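Local coordinates for protein beta-gamma-crystallin (Geodia cydonium, PDB 4IAU) that is of unknown function but binds calcium and belongs to the beta/gamma-crystallin family of Greek key proteins, at residues 2-7 with 37-42. Sequence-based numbering, arbitrary orientation.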
ATOM      1  N   SER A   2      -0.819   6.496  18.575  1.00 21.16           N
ATOM      2  CA  SER A   2      -1.054   6.103  17.209  1.00 14.19           C
ATOM      3  C   SER A   2       0.272   5.892  16.520  1.00 13.19           C
ATOM      4  O   SER A   2       1.191   6.685  16.732  1.00 17.96           O
ATOM      5  CB  SER A   2      -1.809   7.182  16.410  0.67 15.88           C
ATOM      6  OG  SER A   2      -1.055   8.391  16.488  0.67 14.50           O
ATOM      7  N   THR A   3       0.327   4.884  15.684  1.00 12.28           N
ATOM      8  CA  THR A   3       1.499   4.559  14.909  1.00 12.96           C
ATOM      9  C   THR A   3       1.525   5.190  13.507  1.00 11.17           C
ATOM     10  O   THR A   3       2.623   5.421  12.929  1.00 16.35           O
ATOM     11  CB  THR A   3       1.626   3.022  14.801  0.63 16.23           C
ATOM     12  OG1 THR A   3       1.579   2.528  16.150  0.63 20.29           O
ATOM     13  CG2 THR A   3       3.020   2.783  14.350  0.63 20.39           C
ATOM     14  N   ALA A   4       0.402   5.479  12.932  1.00  8.03           N
ATOM     15  CA  ALA A   4       0.290   6.235  11.669  1.00  6.68           C
ATOM     16  C   ALA A   4      -0.756   7.314  11.878  1.00  5.92           C
ATOM     17  O   ALA A   4      -1.759   7.089  12.557  1.00  6.70           O
ATOM     18  CB  ALA A   4      -0.089   5.309  10.535  1.00  8.42           C
ATOM     19  N   LYS A   5      -0.529   8.486  11.261  1.00  5.51           N
ATOM     20  CA  LYS A   5      -1.439   9.602  11.461  1.00  5.24           C
ATOM     21  C   LYS A   5      -1.368  10.534  10.267  1.00  5.19           C
ATOM     22  O   LYS A   5      -0.268  10.838   9.777  1.00  5.96           O
ATOM     23  CB  LYS A   5      -1.131  10.310  12.774  0.81  6.76           C
ATOM     24  CG  LYS A   5      -2.226  11.209  13.273  0.81  6.65           C
ATOM     25  CD  LYS A   5      -1.869  11.791  14.657  0.81  9.61           C
ATOM     26  CE  LYS A   5      -3.020  12.638  15.161  0.81  9.48           C
ATOM     27  NZ  LYS A   5      -2.607  13.204  16.505  0.81 15.98           N
ATOM     28  N   VAL A   6      -2.511  11.011   9.826  1.00  5.16           N
ATOM     29  CA  VAL A   6      -2.603  11.973   8.744  1.00  5.10           C
ATOM     30  C   VAL A   6      -3.680  13.004   9.084  1.00  5.01           C
ATOM     31  O   VAL A   6      -4.722  12.667   9.600  1.00  6.07           O
ATOM     32  CB  VAL A   6      -2.845  11.284   7.381  1.00  5.55           C
ATOM     33  CG1 VAL A   6      -4.165  10.506   7.370  1.00  6.11           C
ATOM     34  CG2 VAL A   6      -2.796  12.284   6.242  1.00  5.93           C
ATOM     35  N   THR A   7      -3.391  14.250   8.732  1.00  5.35           N
ATOM     36  CA  THR A   7      -4.346  15.320   8.801  1.00  5.73           C
ATOM     37  C   THR A   7      -4.848  15.626   7.385  1.00  5.38           C
ATOM     38  O   THR A   7      -4.056  15.756   6.452  1.00  6.21           O
ATOM     39  CB  THR A   7      -3.701  16.606   9.348  1.00  6.90           C
ATOM     40  OG1 THR A   7      -3.264  16.378  10.686  1.00  8.39           O
ATOM     41  CG2 THR A   7      -4.674  17.806   9.313  1.00  9.06           C
ATOM     42  N   GLY A  37       4.077   8.001   9.705  1.00  6.18           N
ATOM     43  CA  GLY A  37       3.936   6.812   8.883  1.00  6.50           C
ATOM     44  C   GLY A  37       3.934   7.140   7.398  1.00  5.93           C
ATOM     45  O   GLY A  37       4.542   8.102   6.932  1.00  6.56           O
HETATM   46  N   MSE A  38       3.276   6.270   6.627  1.00  6.03           N
HETATM   47  CA  MSE A  38       3.171   6.380   5.185  1.00  5.83           C
HETATM   48  C   MSE A  38       1.731   6.022   4.811  1.00  5.85           C
HETATM   49  O   MSE A  38       1.201   5.043   5.339  1.00  6.47           O
HETATM   50  CB  MSE A  38       4.125   5.426   4.484  0.52  7.95           C
HETATM   51  CG  MSE A  38       5.567   5.770   4.684  0.52  7.71           C
HETATM   52 SE   MSE A  38       6.703   4.587   3.607  0.52 13.74          SE
HETATM   53  CE  MSE A  38       5.312   3.866   2.497  0.52  7.95           C
ATOM     54  N   TRP A  39       1.123   6.799   3.933  1.00  5.11           N
ATOM     55  CA  TRP A  39      -0.250   6.610   3.591  1.00  5.24           C
ATOM     56  C   TRP A  39      -0.443   6.561   2.074  1.00  5.08           C
ATOM     57  O   TRP A  39       0.276   7.210   1.337  1.00  6.74           O
ATOM     58  CB  TRP A  39      -1.125   7.746   4.158  1.00  5.18           C
ATOM     59  CG  TRP A  39      -1.226   7.738   5.648  1.00  5.38           C
ATOM     60  CD1 TRP A  39      -0.245   8.062   6.544  1.00  5.48           C
ATOM     61  CD2 TRP A  39      -2.360   7.360   6.420  1.00  4.79           C
ATOM     62  NE1 TRP A  39      -0.714   7.925   7.836  1.00  5.65           N
ATOM     63  CE2 TRP A  39      -2.013   7.504   7.785  1.00  5.18           C
ATOM     64  CE3 TRP A  39      -3.680   6.958   6.097  1.00  5.07           C
ATOM     65  CZ2 TRP A  39      -2.927   7.225   8.822  1.00  5.69           C
ATOM     66  CZ3 TRP A  39      -4.585   6.676   7.117  1.00  5.49           C
ATOM     67  CH2 TRP A  39      -4.186   6.814   8.467  1.00  5.88           C
ATOM     68  N   ILE A  40      -1.475   5.852   1.642  1.00  4.81           N
ATOM     69  CA  ILE A  40      -1.844   5.802   0.238  1.00  4.69           C
ATOM     70  C   ILE A  40      -3.280   6.272   0.142  1.00  4.62           C
ATOM     71  O   ILE A  40      -4.150   5.873   0.931  1.00  5.27           O
ATOM     72  CB  ILE A  40      -1.695   4.392  -0.393  1.00  5.31           C
ATOM     73  CG1 ILE A  40      -0.396   3.740   0.027  1.00  6.73           C
ATOM     74  CG2 ILE A  40      -1.801   4.504  -1.912  1.00  5.51           C
ATOM     75  CD1 ILE A  40      -0.194   2.329  -0.375  1.00  8.71           C
ATOM     76  N   PHE A  41      -3.526   7.138  -0.835  1.00  4.73           N
ATOM     77  CA  PHE A  41      -4.809   7.757  -1.130  1.00  4.89           C
ATOM     78  C   PHE A  41      -5.282   7.293  -2.490  1.00  4.77           C
ATOM     79  O   PHE A  41      -4.467   7.164  -3.414  1.00  5.39           O
ATOM     80  CB  PHE A  41      -4.730   9.285  -1.074  0.61  5.67           C
ATOM     81  CG  PHE A  41      -4.179   9.768   0.268  0.61  5.45           C
ATOM     82  CD1 PHE A  41      -2.791   9.780   0.452  0.61  5.70           C
ATOM     83  CD2 PHE A  41      -5.039  10.153   1.294  0.61  6.23           C
ATOM     84  CE1 PHE A  41      -2.328  10.120   1.716  0.61  7.01           C
ATOM     85  CE2 PHE A  41      -4.546  10.455   2.544  0.61  7.75           C
ATOM     86  CZ  PHE A  41      -3.189  10.412   2.733  0.61  8.10           C
ATOM     87  N   TYR A  42      -6.607   7.082  -2.626  1.00  4.76           N
ATOM     88  CA  TYR A  42      -7.157   6.498  -3.821  1.00  4.74           C
ATOM     89  C   TYR A  42      -8.372   7.293  -4.284  1.00  4.88           C
ATOM     90  O   TYR A  42      -9.181   7.743  -3.476  1.00  5.52           O
ATOM     91  CB  TYR A  42      -7.605   5.056  -3.556  1.00  5.13           C
ATOM     92  CG  TYR A  42      -6.517   4.174  -2.988  1.00  4.95           C
ATOM     93  CD1 TYR A  42      -6.267   4.134  -1.632  1.00  5.13           C
ATOM     94  CD2 TYR A  42      -5.719   3.384  -3.809  1.00  5.29           C
ATOM     95  CE1 TYR A  42      -5.265   3.354  -1.099  1.00  5.38           C
ATOM     96  CE2 TYR A  42      -4.719   2.558  -3.298  1.00  5.29           C
ATOM     97  CZ  TYR A  42      -4.503   2.529  -1.919  1.00  4.98           C
ATOM     98  OH  TYR A  42      -3.564   1.731  -1.338  1.00  5.48           O
TER
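The indole nitrogen of Trp39 lies against the backbone of Lys5 but spends its hydrogen elsewhere, on the carbonyl oxygen of Lys36. Lys5 N, only 3.5 Å from Trp39 NE1, is itself a donor, so this close pair is not a hydrogen bond. With the one N-H of the buried ring satisfied at its rim, apolar surface does the remaining work, and the contact illustrates how two sheets can be joined without a single hydrogen bond between the segments. Val6 places CG1 over one face of the indole, 3.5 Å from the centroid of the six-membered ring and just 3° off its normal, an almost vertical CH-pi contact. A chi1 of 61° sets this methyl between the backbone N and the carbonyl carbon; the other methyl, anti to N, is thereby turned to Phe41. There Val6 CG2 meets the ring edge, 4.0 Å from Phe41 CZ; Phe41 is deposited in two conformers, so this part of the contact is less certain. At the indole edge, near its plane, the backbone of Ala4 and Lys5 closes in, with Ala4 C 3.7 Å from Trp39 CZ2. Ala4 CB adds a methyl 3.8 Å from Trp39 NE1. Gly37 brings its CA within 4.6 Å of Ala4 CA, and its amide turns to the Glu62 carboxylate. The short strand segments 5-7 and 38-42 cross at -53° and belong to different sheets of the Greek key domain, facing each other across its core. Strand 31-36, beside 5-9 in its sheet, contributes Val32 and Val34 to the same interior; from the other sheet, strand 75-78 supplies Phe76 and Pro78 against Trp39, and strand 57-61 packs Ile58 and Leu60 on Phe41.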